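Local coordinates for 15-O-acetyltransferase (Fusarium sporotrichioides, PDB 3FOT), which transfers an acetyl group to the 15-hydroxyl of trichothecene intermediates during the biosynthesis of mycotoxins such as T-2 toxin, at residues S133-W138 / D466-Q471; L276-I281 / Y493-Y498; Q358-V363 / Q407-R412. All coordinates share one frame; numbering follows the deposited sequence. Where two conformers were deposited one is given.

Contact 1 of 3, residues S133-W138 / D466-Q471; sequences SALDLW and DFVVNQ
V468, in one of its two conformers, overlaps the indole of W138: its CG2 stands 4.2 Å from the centroid of the five-membered ring and 11° off the ring normal, which makes this a CH-pi contact over the face. The methyl contacts hold for that conformer alone and are to that extent doubtful. In it the two methyls serve different partners. CG2, placed between the backbone N and the carbonyl carbon, meets the indole, while CG1 is directed at L135, where V468 CG1 and L135 CD2 are 4.1 Å apart. The other branch of L135 goes to D466, and the contact of L135 CD1 with D466 CB at 4.2 Å shows that the leucine touches the methylene, with the two side chains at about a right angle.

The polar part of the contact lies at the edge of the indole. With CG anti to the backbone N (chi1 171°), W138 sends its indole toward the strand, bringing NE1 to N470 OD1, to which it donates over 3.0 Å. The N-H...O angle is 157°, the oxygen sits in the ring plane, the donor sits in the carbonyl plane, and ring and amide are nearly coplanar. N470 ND2 in turn donates to A49 O and E142 OE2, so both ends of the amide are engaged and its flip is fixed. Y54 adds an edge-to-face ring contact to W138.

The helix starts with a capping box, in which D136 N donates to S133 OG at 3.0 Å and S133 N donates to D136 OD2. Helix 134-138 runs nearly parallel to strand 466-469, with axes 11.0 Å apart. The interface is thus mainly apolar, with one polar pair at its edge: N470 OD1 satisfies the buried indole N-H, while A49 and E142 take the amide's NH2.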
loop_
_atom_site.group_PDB
_atom_site.type_symbol
_atom_site.label_atom_id
_atom_site.label_comp_id
_atom_site.label_asym_id
_atom_site.label_seq_id
_atom_site.Cartn_x
_atom_site.Cartn_y
_atom_site.Cartn_z
ATOM N N SER A 133 -11.923 -6.392 -16.166
ATOM C CA SER A 133 -10.600 -6.463 -15.540
ATOM C C SER A 133 -10.722 -6.363 -14.011
ATOM O O SER A 133 -11.776 -6.005 -13.489
ATOM C CB SER A 133 -9.720 -5.313 -16.031
ATOM O OG SER A 133 -10.148 -4.080 -15.482
ATOM N N ALA A 134 -9.625 -6.648 -13.307
ATOM C CA ALA A 134 -9.591 -6.457 -11.856
ATOM C C ALA A 134 -9.909 -4.998 -11.464
ATOM O O ALA A 134 -10.662 -4.754 -10.511
ATOM C CB ALA A 134 -8.226 -6.920 -11.280
ATOM N N LEU A 135 -9.330 -4.028 -12.177
ATOM C CA LEU A 135 -9.622 -2.617 -11.870
ATOM C C LEU A 135 -11.042 -2.201 -12.230
ATOM O O LEU A 135 -11.589 -1.318 -11.592
ATOM C CB LEU A 135 -8.591 -1.655 -12.479
ATOM C CG LEU A 135 -7.210 -1.771 -11.795
ATOM C CD1 LEU A 135 -6.185 -0.875 -12.470
ATOM C CD2 LEU A 135 -7.247 -1.496 -10.295
ATOM N N ASP A 136 -11.633 -2.831 -13.249
ATOM C CA ASP A 136 -13.061 -2.612 -13.569
ATOM C C ASP A 136 -13.903 -3.012 -12.372
ATOM O O ASP A 136 -14.830 -2.315 -11.984
ATOM C CB ASP A 136 -13.514 -3.468 -14.760
ATOM C CG ASP A 136 -13.016 -2.958 -16.098
ATOM O OD1 ASP A 136 -12.584 -1.796 -16.197
ATOM O OD2 ASP A 136 -13.042 -3.756 -17.060
ATOM N N LEU A 137 -13.559 -4.144 -11.777
ATOM C CA LEU A 137 -14.273 -4.631 -10.601
ATOM C C LEU A 137 -14.074 -3.726 -9.381
ATOM O O LEU A 137 -15.013 -3.485 -8.613
ATOM C CB LEU A 137 -13.834 -6.056 -10.288
ATOM C CG LEU A 137 -14.508 -6.702 -9.084
ATOM C CD1 LEU A 137 -16.035 -6.718 -9.236
ATOM C CD2 LEU A 137 -13.913 -8.124 -8.890
ATOM N N TRP A 138 -12.871 -3.197 -9.210
ATOM C CA TRP A 138 -12.648 -2.213 -8.148
ATOM C C TRP A 138 -13.656 -1.067 -8.300
ATOM O O TRP A 138 -14.341 -0.673 -7.338
ATOM C CB TRP A 138 -11.201 -1.701 -8.240
ATOM C CG TRP A 138 -10.927 -0.518 -7.335
ATOM C CD1 TRP A 138 -11.050 -0.489 -5.998
ATOM C CD2 TRP A 138 -10.508 0.785 -7.736
ATOM N NE1 TRP A 138 -10.732 0.773 -5.513
ATOM C CE2 TRP A 138 -10.405 1.572 -6.568
ATOM C CE3 TRP A 138 -10.211 1.366 -8.972
ATOM C CZ2 TRP A 138 -9.988 2.901 -6.589
ATOM C CZ3 TRP A 138 -9.800 2.698 -9.000
ATOM C CH2 TRP A 138 -9.692 3.452 -7.816
ATOM N N ASP A 466 -1.049 -3.871 -10.229
ATOM C CA ASP A 466 -1.422 -2.487 -9.903
ATOM C C ASP A 466 -1.897 -2.397 -8.463
ATOM O O ASP A 466 -2.776 -3.124 -8.057
ATOM C CB ASP A 466 -2.489 -1.982 -10.868
ATOM C CG ASP A 466 -1.962 -1.868 -12.268
ATOM O OD1 ASP A 466 -1.070 -1.003 -12.469
ATOM O OD2 ASP A 466 -2.417 -2.648 -13.140
ATOM N N PHE A 467 -1.318 -1.479 -7.707
ATOM C CA PHE A 467 -1.583 -1.369 -6.288
ATOM C C PHE A 467 -2.333 -0.058 -6.072
ATOM O O PHE A 467 -1.829 1.025 -6.393
ATOM C CB PHE A 467 -0.269 -1.398 -5.513
ATOM C CG PHE A 467 -0.426 -1.236 -4.040
ATOM C CD1 PHE A 467 -0.619 -2.335 -3.221
ATOM C CD2 PHE A 467 -0.383 0.024 -3.459
ATOM C CE1 PHE A 467 -0.769 -2.185 -1.859
ATOM C CE2 PHE A 467 -0.533 0.164 -2.086
ATOM C CZ PHE A 467 -0.723 -0.930 -1.299
ATOM N N VAL A 468 -3.563 -0.175 -5.588
ATOM C CA VAL A 468 -4.394 0.998 -5.333
ATOM C C VAL A 468 -4.801 1.086 -3.853
ATOM O O VAL A 468 -5.038 0.069 -3.191
ATOM C CB VAL A 468 -5.625 1.079 -6.302
ATOM C CG1 VAL A 468 -5.179 0.974 -7.777
ATOM C CG2 VAL A 468 -6.623 0.009 -6.001
ATOM N N VAL A 469 -4.839 2.311 -3.330
ATOM C CA VAL A 469 -5.353 2.567 -1.981
ATOM C C VAL A 469 -6.450 3.588 -2.161
ATOM O O VAL A 469 -6.206 4.618 -2.815
ATOM C CB VAL A 469 -4.290 3.149 -1.047
ATOM C CG1 VAL A 469 -4.883 3.389 0.329
ATOM C CG2 VAL A 469 -3.109 2.189 -0.957
ATOM N N ASN A 470 -7.646 3.313 -1.634
ATOM C CA ASN A 470 -8.776 4.220 -1.820
ATOM C C ASN A 470 -8.394 5.610 -1.321
ATOM O O ASN A 470 -7.664 5.732 -0.346
ATOM C CB ASN A 470 -10.004 3.755 -1.043
ATOM C CG ASN A 470 -10.764 2.627 -1.744
ATOM O OD1 ASN A 470 -10.548 2.339 -2.926
ATOM N ND2 ASN A 470 -11.666 1.998 -1.012
ATOM N N GLN A 471 -8.892 6.641 -1.995
ATOM C CA GLN A 471 -8.603 8.026 -1.620
ATOM C C GLN A 471 -9.911 8.782 -1.381
ATOM O O GLN A 471 -10.723 8.938 -2.306
ATOM C CB GLN A 471 -7.775 8.727 -2.700
ATOM C CG GLN A 471 -7.628 10.258 -2.519
ATOM C CD GLN A 471 -6.793 10.650 -1.303
ATOM O OE1 GLN A 471 -7.113 10.293 -0.172
ATOM N NE2 GLN A 471 -5.729 11.419 -1.537
#

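Contact 2 of 3, residues L276-I281 / Y493-Y498; sequences LPRCVI and YNDANY
L276 and D495 grip each other through two bonds: D495 N donates to L276 O at 2.9 Å, and L276 N returns a bond to D495 OD1 at 3.0 Å, from above the carboxylate plane. The second carboxylate oxygen takes the arginine. R278 NE meets D495 OD2 at 3.1 Å with an N-H...O angle of 174°, a straight salt-bridge bond that leaves from the edge of the guanidinium, in its plane. A water donates to D495 OD2 and accepts from R278 NH2, closing a small ring, while R278 NH1 pairs with E143. Both carboxylate oxygens and all three guanidinium nitrogens therefore have partners.

The backbones of R278 and Y493 form an antiparallel hydrogen-bonded pair, with R278 N to Y493 O at 2.7 Å and Y493 N to R278 O at 3.0 Å. On the face that carries these two side chains, Y493 CG lies between its backbone N and carbonyl carbon (chi1 68°), turning the ring back across the neighbouring strand. R278 CB then sits over the ring face, 4.0 Å from the Y493 centroid, a CH-pi contact.

N494 is also satisfied: OD1 accepts from A275 N and from A496 N at 3.3 Å, and ND2 donates to Q471 O. The arrangement is an antiparallel ladder at the outermost strand of a four-stranded sheet, ending in an Asx turn at N494.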
loop_
_atom_site.group_PDB
_atom_site.type_symbol
_atom_site.label_atom_id
_atom_site.label_comp_id
_atom_site.label_asym_id
_atom_site.label_seq_id
_atom_site.Cartn_x
_atom_site.Cartn_y
_atom_site.Cartn_z
ATOM N N LEU A 276 -16.385 9.371 -5.214
ATOM C CA LEU A 276 -15.781 8.045 -5.343
ATOM C C LEU A 276 -14.275 8.091 -5.586
ATOM O O LEU A 276 -13.809 8.988 -6.287
ATOM C CB LEU A 276 -16.455 7.293 -6.493
ATOM C CG LEU A 276 -17.938 6.966 -6.247
ATOM C CD1 LEU A 276 -18.655 6.463 -7.489
ATOM C CD2 LEU A 276 -18.040 5.943 -5.155
ATOM N N PRO A 277 -13.518 7.104 -5.029
ATOM C CA PRO A 277 -12.091 7.036 -5.369
ATOM C C PRO A 277 -11.910 6.627 -6.812
ATOM O O PRO A 277 -12.653 5.762 -7.319
ATOM C CB PRO A 277 -11.543 5.950 -4.422
ATOM C CG PRO A 277 -12.713 5.108 -4.096
ATOM C CD PRO A 277 -13.911 6.036 -4.088
ATOM N N ARG A 278 -10.944 7.247 -7.485
ATOM C CA ARG A 278 -10.661 6.904 -8.858
ATOM C C ARG A 278 -9.167 6.834 -9.046
ATOM O O ARG A 278 -8.409 7.285 -8.193
ATOM C CB ARG A 278 -11.244 7.921 -9.834
ATOM C CG ARG A 278 -12.752 8.087 -9.782
ATOM C CD ARG A 278 -13.498 6.809 -10.132
ATOM N NE ARG A 278 -14.931 7.050 -10.273
ATOM C CZ ARG A 278 -15.827 6.120 -10.610
ATOM N NH1 ARG A 278 -15.453 4.870 -10.834
ATOM N NH2 ARG A 278 -17.109 6.445 -10.728
ATOM N N CYS A 279 -8.739 6.261 -10.155
ATOM C CA CYS A 279 -7.322 6.044 -10.421
ATOM C C CYS A 279 -6.958 6.392 -11.872
ATOM O O CYS A 279 -7.725 6.085 -12.759
ATOM C CB CYS A 279 -7.002 4.573 -10.128
ATOM S SG CYS A 279 -5.264 4.165 -10.075
ATOM N N VAL A 280 -5.786 6.988 -12.099
ATOM C CA VAL A 280 -5.249 7.167 -13.444
ATOM C C VAL A 280 -3.872 6.534 -13.416
ATOM O O VAL A 280 -3.081 6.822 -12.523
ATOM C CB VAL A 280 -5.155 8.653 -13.859
ATOM C CG1 VAL A 280 -4.530 8.756 -15.253
ATOM C CG2 VAL A 280 -6.531 9.283 -13.874
ATOM N N ILE A 281 -3.592 5.654 -14.380
ATOM C CA ILE A 281 -2.345 4.878 -14.386
ATOM C C ILE A 281 -1.524 5.170 -15.646
ATOM O O ILE A 281 -2.068 5.245 -16.747
ATOM C CB ILE A 281 -2.657 3.351 -14.351
ATOM C CG1 ILE A 281 -3.313 2.951 -13.024
ATOM C CG2 ILE A 281 -1.396 2.552 -14.603
ATOM C CD1 ILE A 281 -3.857 1.537 -12.982
ATOM N N TYR A 493 -7.269 9.578 -6.692
ATOM C CA TYR A 493 -7.890 10.838 -6.348
ATOM C C TYR A 493 -9.334 10.560 -6.061
ATOM O O TYR A 493 -9.829 9.458 -6.341
ATOM C CB TYR A 493 -7.723 11.840 -7.480
ATOM C CG TYR A 493 -8.469 11.538 -8.750
ATOM C CD1 TYR A 493 -9.624 12.242 -9.075
ATOM C CD2 TYR A 493 -8.011 10.564 -9.651
ATOM C CE1 TYR A 493 -10.305 11.986 -10.236
ATOM C CE2 TYR A 493 -8.684 10.314 -10.822
ATOM C CZ TYR A 493 -9.830 11.033 -11.109
ATOM O OH TYR A 493 -10.525 10.784 -12.274
ATOM N N ASN A 494 -10.002 11.531 -5.461
ATOM C CA ASN A 494 -11.428 11.419 -5.277
ATOM C C ASN A 494 -12.114 12.250 -6.346
ATOM O O ASN A 494 -11.761 13.413 -6.534
ATOM C CB ASN A 494 -11.810 11.884 -3.887
ATOM C CG ASN A 494 -13.199 11.469 -3.532
ATOM O OD1 ASN A 494 -14.158 12.152 -3.887
ATOM N ND2 ASN A 494 -13.326 10.299 -2.903
ATOM N N ASP A 495 -13.098 11.666 -7.040
ATOM C CA ASP A 495 -13.684 12.345 -8.202
ATOM C C ASP A 495 -14.644 13.494 -7.906
ATOM O O ASP A 495 -15.142 14.129 -8.843
ATOM C CB ASP A 495 -14.256 11.375 -9.244
ATOM C CG ASP A 495 -15.549 10.705 -8.808
ATOM O OD1 ASP A 495 -16.102 11.034 -7.744
ATOM O OD2 ASP A 495 -16.037 9.830 -9.562
ATOM N N ALA A 496 -14.880 13.764 -6.624
ATOM C CA ALA A 496 -15.531 15.006 -6.220
ATOM C C ALA A 496 -14.576 16.192 -6.373
ATOM O O ALA A 496 -15.017 17.332 -6.580
ATOM C CB ALA A 496 -15.987 14.911 -4.795
ATOM N N ASN A 497 -13.276 15.913 -6.266
ATOM C CA ASN A 497 -12.278 16.974 -6.077
ATOM C C ASN A 497 -11.525 17.370 -7.349
ATOM O O ASN A 497 -11.021 18.507 -7.454
ATOM C CB ASN A 497 -11.288 16.583 -4.973
ATOM C CG ASN A 497 -11.973 16.168 -3.687
ATOM O OD1 ASN A 497 -11.627 15.143 -3.108
ATOM N ND2 ASN A 497 -12.971 16.954 -3.240
ATOM N N TYR A 498 -11.435 16.432 -8.290
ATOM C CA TYR A 498 -10.767 16.657 -9.561
ATOM C C TYR A 498 -11.523 15.985 -10.694
ATOM O O TYR A 498 -12.240 15.014 -10.491
ATOM C CB TYR A 498 -9.352 16.058 -9.539
ATOM C CG TYR A 498 -8.511 16.583 -8.424
ATOM C CD1 TYR A 498 -7.709 17.724 -8.604
ATOM C CD2 TYR A 498 -8.508 15.951 -7.188
ATOM C CE1 TYR A 498 -6.924 18.211 -7.568
ATOM C CE2 TYR A 498 -7.722 16.433 -6.143
ATOM C CZ TYR A 498 -6.937 17.557 -6.339
ATOM O OH TYR A 498 -6.168 18.045 -5.306
HETATM O O HOH W 1 -18.493 9.038 -9.794
#

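Contact 3 of 3, residues Q358-V363 / Q407-R412; sequences QTAAVV and QALGLR
T359 presses its hydroxyl against the helix backbone at G410, with T359 OG1 3.0 Å from G410 CA. Chi1 of T359 is -176°, which sets OG1 opposite the backbone N and beside the carbonyl carbon; in this position the hydroxyl also hydrogen-bonds L406 O, one residue before the helical segment. Because G410 has no side chain, strand and helix come as close as 3.9 Å between T359 CA and G410 CA, and the segment axes pass 6.3 Å apart at a crossing angle of 94°.

Q407 reaches the same stretch of strand from beside the glycine. Its chain leaves with CG anti to the backbone N and then bends at chi2 (58°), which turns the amide toward the strand. Q407 NE2 donates to Q358 O at 3.0 Å; the donor stands well above the carbonyl plane, so the bond is far from an in-plane lone-pair approach. The amide oxygen lies against the threonine, Q407 OE1 being 3.3 Å from T359 CB, and T359 and Q407 run alongside each other with opposed directions. Further along, A360 CB and L409 CD2 touch lightly at 4.5 Å.

The CB of Q358 is directed away from the helix, and its NE2 donates to OD2 of D190, the aspartate of the HXXXD motif of BAHD acyltransferases. A360 lies about 4 Å, between nearest side-chain atoms, from H414 on the same helix 406-423, a residue that binds 15-deacetylcalonectrin. This right-angled strand-helix crossing therefore probably lies beside the substrate site, consistent with the BAHD superfamily fold.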
loop_
_atom_site.group_PDB
_atom_site.type_symbol
_atom_site.label_atom_id
_atom_site.label_comp_id
_atom_site.label_asym_id
_atom_site.label_seq_id
_atom_site.Cartn_x
_atom_site.Cartn_y
_atom_site.Cartn_z
ATOM N N GLN A 358 5.064 1.550 9.583
ATOM C CA GLN A 358 5.285 2.789 8.844
ATOM C C GLN A 358 5.749 3.887 9.763
ATOM O O GLN A 358 5.407 3.913 10.946
ATOM C CB GLN A 358 4.001 3.253 8.154
ATOM C CG GLN A 358 3.507 2.245 7.095
ATOM C CD GLN A 358 4.321 2.342 5.827
ATOM O OE1 GLN A 358 4.427 3.430 5.246
ATOM N NE2 GLN A 358 4.904 1.213 5.382
ATOM N N THR A 359 6.538 4.791 9.201
ATOM C CA THR A 359 6.869 5.999 9.935
ATOM C C THR A 359 6.831 7.169 8.978
ATOM O O THR A 359 6.207 7.066 7.910
ATOM C CB THR A 359 8.183 5.856 10.771
ATOM O OG1 THR A 359 8.385 7.051 11.532
ATOM C CG2 THR A 359 9.377 5.579 9.923
ATOM N N ALA A 360 7.472 8.281 9.358
ATOM C CA ALA A 360 7.197 9.579 8.757
ATOM C C ALA A 360 8.517 10.310 8.501
ATOM O O ALA A 360 9.507 10.075 9.196
ATOM C CB ALA A 360 6.329 10.392 9.696
ATOM N N ALA A 361 8.532 11.152 7.464
ATOM C CA ALA A 361 9.637 12.081 7.195
ATOM C C ALA A 361 9.025 13.330 6.583
ATOM O O ALA A 361 7.862 13.317 6.185
ATOM C CB ALA A 361 10.674 11.466 6.219
ATOM N N VAL A 362 9.785 14.418 6.513
ATOM C CA VAL A 362 9.257 15.624 5.901
ATOM C C VAL A 362 10.199 16.009 4.769
ATOM O O VAL A 362 11.382 16.291 4.993
ATOM C CB VAL A 362 9.086 16.807 6.904
ATOM C CG1 VAL A 362 8.521 18.019 6.199
ATOM C CG2 VAL A 362 8.171 16.416 8.063
ATOM N N VAL A 363 9.676 15.953 3.552
ATOM C CA VAL A 363 10.391 16.460 2.377
ATOM C C VAL A 363 10.267 17.991 2.338
ATOM O O VAL A 363 9.176 18.531 2.483
ATOM C CB VAL A 363 9.800 15.838 1.093
ATOM C CG1 VAL A 363 10.400 16.468 -0.184
ATOM C CG2 VAL A 363 10.033 14.354 1.112
ATOM N N GLN A 407 11.173 5.163 13.930
ATOM C CA GLN A 407 9.950 4.340 14.001
ATOM C C GLN A 407 9.113 4.709 15.216
ATOM O O GLN A 407 7.890 4.834 15.110
ATOM C CB GLN A 407 10.219 2.832 13.923
ATOM C CG GLN A 407 8.930 1.977 13.928
ATOM C CD GLN A 407 7.960 2.302 12.770
ATOM O OE1 GLN A 407 8.380 2.644 11.667
ATOM N NE2 GLN A 407 6.662 2.188 13.036
ATOM N N ALA A 408 9.765 4.926 16.361
ATOM C CA ALA A 408 9.038 5.388 17.548
ATOM C C ALA A 408 8.314 6.717 17.292
ATOM O O ALA A 408 7.195 6.933 17.773
ATOM C CB ALA A 408 10.001 5.523 18.767
ATOM N N LEU A 409 8.962 7.601 16.540
ATOM C CA LEU A 409 8.397 8.920 16.222
ATOM C C LEU A 409 7.157 8.751 15.348
ATOM O O LEU A 409 6.172 9.431 15.557
ATOM C CB LEU A 409 9.433 9.813 15.526
ATOM C CG LEU A 409 9.016 11.193 14.996
ATOM C CD1 LEU A 409 10.160 12.234 15.065
ATOM C CD2 LEU A 409 8.546 11.062 13.534
ATOM N N GLY A 410 7.244 7.861 14.359
ATOM C CA GLY A 410 6.099 7.564 13.475
ATOM C C GLY A 410 4.879 7.160 14.274
ATOM O O GLY A 410 3.789 7.676 14.066
ATOM N N LEU A 411 5.063 6.228 15.199
ATOM C CA LEU A 411 3.952 5.718 15.989
ATOM C C LEU A 411 3.305 6.856 16.771
ATOM O O LEU A 411 2.090 6.996 16.806
ATOM C CB LEU A 411 4.427 4.604 16.931
ATOM C CG LEU A 411 5.016 3.363 16.252
ATOM C CD1 LEU A 411 5.514 2.395 17.324
ATOM C CD2 LEU A 411 4.013 2.684 15.311
ATOM N N ARG A 412 4.139 7.689 17.378
ATOM C CA ARG A 412 3.646 8.781 18.203
ATOM C C ARG A 412 2.950 9.869 17.399
ATOM O O ARG A 412 1.860 10.340 17.767
ATOM C CB ARG A 412 4.834 9.364 19.015
ATOM C CG ARG A 412 4.402 10.294 20.093
ATOM C CD ARG A 412 5.605 10.714 20.909
ATOM N NE ARG A 412 5.240 11.664 21.952
ATOM C CZ ARG A 412 6.088 12.556 22.475
ATOM N NH1 ARG A 412 7.342 12.626 22.051
ATOM N NH2 ARG A 412 5.673 13.388 23.417
#

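Contacts 1 and 2 are neighbours, their centres about 12 Å apart. Helix 134-147 bridges two sheets here: it packs on strand 457-469 of the six-stranded sheet in contact 1 and, through W138 and L135, on C279 and I281 of strand 277-283, the edge strand of the four-stranded sheet that contact 2 pairs with 486-494. The segments interleave in sequence, 133-138, 276-281, 466-471, 493-498, so distant parts of the chain meet in this region. Contact 3 lies in the sequence between 276-281 and 466-471, with its centre about 27 Å from each of the other two and no touch with either. It lies next to H414, which binds 15-deacetylcalonectrin, and so probably near the substrate site.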